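Local coordinates for protein NAD nucleotidase (Haemophilus influenzae, PDB 3ZTV) that degrades NAD to adenosine and nicotinamide riboside in the periplasm, acting as a zinc-dependent pyrophosphatase and 5'-nucleotidase, at residues S23-H28 with G83-A88; T75-L80 with K341-Y346; H298-K303 with K318-T323. One frame throughout, in Å; residues are numbered along the deposited sequence.

Interaction 1: S23-H28 with G83-A88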
# COMPACT_ATOMS: atom_id res chain seq x y z
N SER A 23 -26.66 5.92 -15.67
CA SER A 23 -28.07 5.68 -15.93
C SER A 23 -28.73 6.70 -16.86
O SER A 23 -29.96 6.82 -16.88
CB SER A 23 -28.86 5.53 -14.62
OG SER A 23 -28.37 4.43 -13.86
N TYR A 24 -27.92 7.43 -17.64
CA TYR A 24 -28.45 8.37 -18.63
C TYR A 24 -28.83 7.61 -19.90
O TYR A 24 -28.07 7.57 -20.88
CB TYR A 24 -27.45 9.49 -18.95
CG TYR A 24 -27.49 10.62 -17.95
CD1 TYR A 24 -27.00 10.45 -16.66
CD2 TYR A 24 -28.03 11.85 -18.30
CE1 TYR A 24 -27.05 11.49 -15.74
CE2 TYR A 24 -28.08 12.89 -17.38
CZ TYR A 24 -27.59 12.70 -16.11
OH TYR A 24 -27.64 13.75 -15.21
N LEU A 25 -30.01 7.00 -19.88
CA LEU A 25 -30.46 6.25 -21.05
C LEU A 25 -30.94 7.17 -22.17
O LEU A 25 -30.84 6.83 -23.35
CB LEU A 25 -31.56 5.26 -20.67
CG LEU A 25 -31.09 3.85 -20.28
CD1 LEU A 25 -30.06 3.88 -19.17
CD2 LEU A 25 -32.28 2.98 -19.90
N GLU A 26 -31.48 8.33 -21.80
CA GLU A 26 -31.99 9.28 -22.78
C GLU A 26 -30.94 10.37 -23.00
O GLU A 26 -30.04 10.53 -22.19
CB GLU A 26 -33.29 9.92 -22.27
CG GLU A 26 -34.46 8.96 -22.13
CD GLU A 26 -35.77 9.67 -21.79
OE1 GLU A 26 -36.13 10.63 -22.50
OE2 GLU A 26 -36.44 9.27 -20.81
N PRO A 27 -31.08 11.13 -24.10
CA PRO A 27 -30.22 12.29 -24.33
C PRO A 27 -30.41 13.34 -23.23
O PRO A 27 -31.39 13.27 -22.48
CB PRO A 27 -30.73 12.84 -25.67
CG PRO A 27 -31.38 11.67 -26.34
CD PRO A 27 -32.03 10.92 -25.21
N HIS A 28 -29.48 14.28 -23.12
CA HIS A 28 -29.66 15.42 -22.23
C HIS A 28 -29.18 16.70 -22.92
O HIS A 28 -28.47 16.66 -23.92
CB HIS A 28 -28.97 15.19 -20.88
CG HIS A 28 -27.48 15.14 -20.95
ND1 HIS A 28 -26.79 14.02 -21.37
CD2 HIS A 28 -26.54 16.07 -20.65
CE1 HIS A 28 -25.49 14.27 -21.33
NE2 HIS A 28 -25.31 15.50 -20.89
N GLY A 83 -31.11 -1.20 -11.63
CA GLY A 83 -30.01 -1.57 -12.51
C GLY A 83 -30.40 -2.38 -13.74
O GLY A 83 -29.59 -2.54 -14.65
N SER A 84 -31.63 -2.89 -13.77
CA SER A 84 -32.05 -3.75 -14.87
C SER A 84 -32.13 -3.01 -16.21
O SER A 84 -31.87 -3.61 -17.26
CB SER A 84 -33.38 -4.44 -14.57
OG SER A 84 -34.44 -3.52 -14.53
N ALA A 85 -32.49 -1.73 -16.19
CA ALA A 85 -32.54 -0.95 -17.43
C ALA A 85 -31.13 -0.72 -17.97
O ALA A 85 -30.89 -0.85 -19.18
CB ALA A 85 -33.24 0.37 -17.19
N ASP A 86 -30.20 -0.42 -17.07
CA ASP A 86 -28.80 -0.24 -17.46
C ASP A 86 -28.22 -1.54 -17.99
O ASP A 86 -27.55 -1.54 -19.02
CB ASP A 86 -27.98 0.28 -16.28
CG ASP A 86 -28.35 1.70 -15.92
OD1 ASP A 86 -28.10 2.59 -16.76
OD2 ASP A 86 -28.90 1.93 -14.82
N ALA A 87 -28.49 -2.65 -17.32
CA ALA A 87 -28.02 -3.94 -17.80
C ALA A 87 -28.55 -4.24 -19.20
O ALA A 87 -27.81 -4.75 -20.05
CB ALA A 87 -28.37 -5.07 -16.82
N ALA A 88 -29.82 -3.92 -19.43
CA ALA A 88 -30.45 -4.21 -20.71
C ALA A 88 -29.78 -3.46 -21.87
O ALA A 88 -29.49 -4.04 -22.92
CB ALA A 88 -31.95 -3.89 -20.65
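With chi1 at -60° and -69°, S23 OG and D86 CG each lie beside their own backbone N, and the hydroxyl and carboxylate meet. S23 OG donates to D86 OD2 at 2.7 Å, arriving on the syn side but 27° out of the carboxylate plane. The same hydroxyl is bonded to the backbone N of T73, so its rotation is fixed from two directions. The other carboxylate oxygen, D86 OD1, bonds to H21 NE2, so both oxygens are held. D86 OD1 also lies 3.2 Å from S23 CA. L25 follows an inverse gamma turn centred on Y24, and its two methyls rest on adjacent residues of the first turn of helix 84-93. L25 CD1 lies 3.4 Å from D86 OD1, while L25 CD2 packs against A85 CB at 3.9 Å. All four touching residues are buried; the S23-D86 bond lies next to the L25-A85 contact. Through H21 and S23, D86 ties the start of helix 84-93 to the residues on either side of H22, which binds zinc together with D20 and D70. D20 and H22 form the D-x-H signature of calcineurin-like metallophosphoesterases.

Interaction 2: T75-L80 with K341-Y346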
# COMPACT_ATOMS: atom_id res chain seq x y z
N THR A 75 -30.08 8.89 -12.43
CA THR A 75 -31.43 9.21 -12.93
C THR A 75 -32.42 8.17 -12.40
O THR A 75 -32.03 7.16 -11.81
CB THR A 75 -31.52 9.13 -14.47
OG1 THR A 75 -31.58 7.76 -14.86
CG2 THR A 75 -30.33 9.84 -15.15
N LEU A 76 -33.71 8.41 -12.64
CA LEU A 76 -34.74 7.46 -12.23
C LEU A 76 -34.64 6.12 -12.97
O LEU A 76 -35.25 5.14 -12.55
CB LEU A 76 -36.16 8.05 -12.39
CG LEU A 76 -36.56 9.13 -11.39
CD1 LEU A 76 -37.94 9.66 -11.75
CD2 LEU A 76 -36.56 8.59 -9.97
N TYR A 77 -33.88 6.08 -14.06
CA TYR A 77 -33.67 4.80 -14.74
C TYR A 77 -32.91 3.80 -13.86
O TYR A 77 -33.05 2.59 -14.04
CB TYR A 77 -32.97 4.98 -16.09
CG TYR A 77 -33.91 5.43 -17.19
CD1 TYR A 77 -34.85 4.56 -17.74
CD2 TYR A 77 -33.85 6.73 -17.68
CE1 TYR A 77 -35.70 4.98 -18.75
CE2 TYR A 77 -34.71 7.15 -18.70
CZ TYR A 77 -35.63 6.26 -19.23
OH TYR A 77 -36.50 6.66 -20.23
N PHE A 78 -32.12 4.31 -12.92
CA PHE A 78 -31.55 3.42 -11.91
C PHE A 78 -32.56 3.14 -10.80
O PHE A 78 -32.88 1.99 -10.52
CB PHE A 78 -30.27 3.96 -11.27
CG PHE A 78 -29.82 3.10 -10.14
CD1 PHE A 78 -29.37 1.83 -10.39
CD2 PHE A 78 -29.98 3.51 -8.83
CE1 PHE A 78 -29.00 0.99 -9.36
CE2 PHE A 78 -29.61 2.67 -7.79
CZ PHE A 78 -29.12 1.42 -8.06
N THR A 79 -33.02 4.21 -10.17
CA THR A 79 -33.85 4.14 -8.98
C THR A 79 -35.06 3.22 -9.12
O THR A 79 -35.37 2.44 -8.23
CB THR A 79 -34.34 5.55 -8.60
OG1 THR A 79 -33.21 6.44 -8.59
CG2 THR A 79 -35.01 5.55 -7.23
N LEU A 80 -35.74 3.30 -10.26
CA LEU A 80 -37.01 2.58 -10.41
C LEU A 80 -36.84 1.17 -10.94
O LEU A 80 -37.79 0.39 -10.95
CB LEU A 80 -37.96 3.38 -11.30
CG LEU A 80 -38.29 4.76 -10.74
CD1 LEU A 80 -39.11 5.58 -11.73
CD2 LEU A 80 -39.02 4.65 -9.41
N LYS A 341 -36.21 0.24 -28.90
CA LYS A 341 -37.30 -0.58 -28.37
C LYS A 341 -37.20 -0.73 -26.85
O LYS A 341 -38.20 -0.60 -26.13
CB LYS A 341 -37.31 -1.95 -29.04
CG LYS A 341 -37.74 -1.94 -30.50
CD LYS A 341 -37.60 -3.32 -31.15
CE LYS A 341 -37.76 -4.44 -30.14
NZ LYS A 341 -39.09 -4.44 -29.48
N LEU A 342 -35.99 -1.00 -26.36
CA LEU A 342 -35.77 -1.13 -24.92
C LEU A 342 -36.09 0.17 -24.21
O LEU A 342 -36.79 0.17 -23.19
CB LEU A 342 -34.32 -1.55 -24.62
CG LEU A 342 -33.93 -2.96 -25.03
CD1 LEU A 342 -32.42 -3.17 -24.94
CD2 LEU A 342 -34.66 -3.99 -24.18
N ILE A 343 -35.59 1.28 -24.73
CA ILE A 343 -35.80 2.55 -24.07
C ILE A 343 -37.27 2.98 -24.06
O ILE A 343 -37.76 3.54 -23.08
CB ILE A 343 -34.87 3.64 -24.63
CG1 ILE A 343 -33.41 3.31 -24.28
CG2 ILE A 343 -35.23 5.01 -24.07
CD1 ILE A 343 -32.39 4.22 -24.94
N ALA A 344 -37.99 2.70 -25.15
CA ALA A 344 -39.42 2.98 -25.20
C ALA A 344 -40.16 2.21 -24.12
O ALA A 344 -41.03 2.76 -23.43
CB ALA A 344 -39.98 2.63 -26.58
N LYS A 345 -39.81 0.95 -23.96
CA LYS A 345 -40.41 0.11 -22.93
C LYS A 345 -40.13 0.64 -21.53
O LYS A 345 -41.04 0.75 -20.70
CB LYS A 345 -39.91 -1.34 -23.06
CG LYS A 345 -40.43 -2.26 -21.96
CD LYS A 345 -39.90 -3.68 -22.11
CE LYS A 345 -38.42 -3.75 -21.77
NZ LYS A 345 -37.89 -5.14 -21.90
N TYR A 346 -38.86 0.97 -21.26
CA TYR A 346 -38.48 1.45 -19.93
C TYR A 346 -39.02 2.84 -19.64
O TYR A 346 -39.38 3.15 -18.50
CB TYR A 346 -36.95 1.38 -19.72
CG TYR A 346 -36.45 -0.02 -19.49
CD1 TYR A 346 -36.77 -0.71 -18.33
CD2 TYR A 346 -35.65 -0.66 -20.43
CE1 TYR A 346 -36.31 -2.00 -18.11
CE2 TYR A 346 -35.19 -1.95 -20.22
CZ TYR A 346 -35.53 -2.61 -19.06
OH TYR A 346 -35.07 -3.89 -18.85
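Y77 and Y346 mark the closest backbone approach, with CA atoms 7.8 Å apart, where the short helix 76-79 comes up beside helix 337-353. The short helix belongs to the calcineurin-like phosphoesterase domain, and Y77 provides all of its contact with 341-346. With CG anti to the carbonyl carbon (chi1 -79°), the ring end of Y77 reaches the other helix and presents an edge: Y346 CB lies close to the ring plane, 3.9 Å from Y77 CE1. Beyond the ring, Y77 OH passes I343 CG2 at 4.4 Å, a loose contact. The hydroxyl's polar partner is E26 OE2, so the phenol is held at its far end by the loop 23-28, while L25 and the side chains of K347 and K350 also touch Y77. Y346 offers its CB rather than its ring. Its own ring leads off to pack edge-to-face with F81 and against A85 and A88, so Y346 touches both helix 76-79 and helix 84-93. K345 CE lies over the rim of one face of the Y346 ring, 4.0 Å above the plane. L76 and T79 touch helix 545-555, with T79 OG1 bonded to E547, so the short helix has neighbours in both helix 337-353 and helix 545-555. Y77 lies about 9 Å from the zinc ligand H22, side chain to side chain. T75 is the N-cap of the short helix and fixes the turn from which Y77 projects: T75 OG1 bonds to the backbone O of S23 and accepts from Y77 N at 3.0 Å, a bent capping bond with an N-H...O angle of 142°.

Interaction 3: H298-K303 with K318-T323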
# COMPACT_ATOMS: atom_id res chain seq x y z
N HIS A 298 -31.84 17.86 -33.99
CA HIS A 298 -33.23 18.33 -33.91
C HIS A 298 -33.46 19.53 -32.98
O HIS A 298 -34.44 20.26 -33.16
CB HIS A 298 -34.17 17.17 -33.57
CG HIS A 298 -34.11 16.06 -34.57
ND1 HIS A 298 -34.49 16.23 -35.89
CD2 HIS A 298 -33.68 14.78 -34.47
CE1 HIS A 298 -34.32 15.09 -36.54
NE2 HIS A 298 -33.82 14.20 -35.70
N LYS A 299 -32.58 19.72 -32.01
CA LYS A 299 -32.66 20.88 -31.13
C LYS A 299 -31.49 21.80 -31.43
O LYS A 299 -30.33 21.46 -31.18
CB LYS A 299 -32.66 20.49 -29.65
CG LYS A 299 -32.69 21.70 -28.69
CD LYS A 299 -32.56 21.28 -27.23
CE LYS A 299 -33.84 20.66 -26.71
NZ LYS A 299 -33.64 20.10 -25.34
N LEU A 300 -31.80 22.97 -31.97
CA LEU A 300 -30.78 23.98 -32.23
C LEU A 300 -31.37 25.32 -31.81
O LEU A 300 -31.91 26.06 -32.65
CB LEU A 300 -30.40 23.99 -33.71
CG LEU A 300 -29.78 22.71 -34.29
CD1 LEU A 300 -29.78 22.75 -35.81
CD2 LEU A 300 -28.37 22.46 -33.75
N GLN A 301 -31.29 25.62 -30.52
CA GLN A 301 -31.96 26.80 -29.97
C GLN A 301 -30.98 27.89 -29.58
O GLN A 301 -29.94 27.63 -28.98
CB GLN A 301 -32.82 26.41 -28.77
CG GLN A 301 -33.95 25.46 -29.10
CD GLN A 301 -34.71 25.01 -27.88
OE1 GLN A 301 -34.47 25.49 -26.77
NE2 GLN A 301 -35.64 24.08 -28.07
N VAL A 302 -31.31 29.13 -29.95
CA VAL A 302 -30.53 30.29 -29.55
C VAL A 302 -31.44 31.29 -28.84
O VAL A 302 -32.66 31.30 -29.06
CB VAL A 302 -29.83 30.95 -30.75
CG1 VAL A 302 -28.93 29.95 -31.47
CG2 VAL A 302 -30.86 31.53 -31.71
N LYS A 303 -30.87 32.11 -27.97
CA LYS A 303 -31.65 33.06 -27.17
C LYS A 303 -31.96 34.31 -27.98
O LYS A 303 -31.06 34.94 -28.53
CB LYS A 303 -30.87 33.43 -25.90
CG LYS A 303 -31.64 34.26 -24.88
CD LYS A 303 -30.75 34.56 -23.68
CE LYS A 303 -31.46 35.38 -22.61
NZ LYS A 303 -32.25 34.54 -21.68
N LYS A 318 -29.91 25.90 -41.56
CA LYS A 318 -29.12 25.16 -42.54
C LYS A 318 -27.62 25.33 -42.32
O LYS A 318 -26.86 24.36 -42.38
CB LYS A 318 -29.52 25.55 -43.96
CG LYS A 318 -30.91 25.08 -44.36
CD LYS A 318 -31.27 25.49 -45.79
CE LYS A 318 -32.63 24.93 -46.22
NZ LYS A 318 -33.76 25.53 -45.46
N LYS A 319 -27.18 26.56 -42.02
CA LYS A 319 -25.77 26.82 -41.77
C LYS A 319 -25.28 26.11 -40.51
O LYS A 319 -24.16 25.59 -40.47
CB LYS A 319 -25.50 28.32 -41.66
CG LYS A 319 -25.65 29.08 -42.97
CD LYS A 319 -25.62 30.58 -42.73
CE LYS A 319 -25.98 31.34 -44.00
NZ LYS A 319 -26.23 32.78 -43.72
N ALA A 320 -26.12 26.09 -39.49
CA ALA A 320 -25.82 25.39 -38.24
C ALA A 320 -25.62 23.90 -38.50
O ALA A 320 -24.64 23.31 -38.05
CB ALA A 320 -26.94 25.62 -37.24
N LEU A 321 -26.55 23.31 -39.23
CA LEU A 321 -26.48 21.89 -39.56
C LEU A 321 -25.26 21.58 -40.42
O LEU A 321 -24.57 20.59 -40.18
CB LEU A 321 -27.76 21.43 -40.26
CG LEU A 321 -29.03 21.35 -39.41
CD1 LEU A 321 -30.26 21.14 -40.29
CD2 LEU A 321 -28.91 20.25 -38.36
N ASP A 322 -25.00 22.42 -41.41
CA ASP A 322 -23.85 22.21 -42.28
C ASP A 322 -22.54 22.21 -41.49
O ASP A 322 -21.65 21.39 -41.73
CB ASP A 322 -23.80 23.27 -43.38
CG ASP A 322 -24.85 23.06 -44.45
OD1 ASP A 322 -25.43 21.95 -44.51
OD2 ASP A 322 -25.08 23.99 -45.25
N THR A 323 -22.41 23.13 -40.54
CA THR A 323 -21.21 23.17 -39.71
C THR A 323 -21.03 21.86 -38.94
O THR A 323 -19.95 21.25 -38.96
CB THR A 323 -21.21 24.37 -38.75
OG1 THR A 323 -21.13 25.58 -39.52
CG2 THR A 323 -20.04 24.31 -37.80
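Apolar contact joins the two segments, and L300 is the residue that reaches the helix. Its chain is extended, with CD1 anti to CA (chi2 166°), and that methyl alone does the touching. L300 CD1 meets the L321 side chain obliquely, 3.7 Å from L321 CD2 and 3.9 Å from L321 CG, and stands more loosely at 4.3 Å from A320 CB. L300 and A320 are both buried: V41 packs against L300, and L34 and L312 against A320. The hydrogen bonding of the helix includes a doubly used carbonyl. K319 O accepts from T323 N at 3.0 Å and from T323 OG1 at 3.2 Å, the two donors coming from opposite faces of the carbonyl plane. In 298-303, L300 N bonds to E311 OE1, while V302 pairs through its backbone with A310. Charge adds a further tie, since K299 NZ forms salt bridges with D42 and E29. Helix 314-325, which follows the antiparallel hairpin 301-303/309-311, thus packs back on the residue leading into that hairpin, in an outlying part of the chain away from the annotated sites.

How the interactions relate
Interactions 1 and 2 form one cluster, their centres 6 Å apart, near the zinc site, the side chain of S23 being about 10 Å from a zinc ion. They touch directly, and their segments alternate along the chain: 23-28, 75-80, 83-88, then 341-346. Helices 76-79 and 84-93 follow one another, and helix 337-353 packs against both, so a late helix closes over the loop after strand 11-18. Interaction 3 lies apart, its centre 27 Å from interaction 1 and 29 Å from interaction 2, yet it is nested within the long chain loop that interaction 2 closes. The chain running on from 23-28 into strands 28-34 and 37-43 reaches the surroundings of interaction 3.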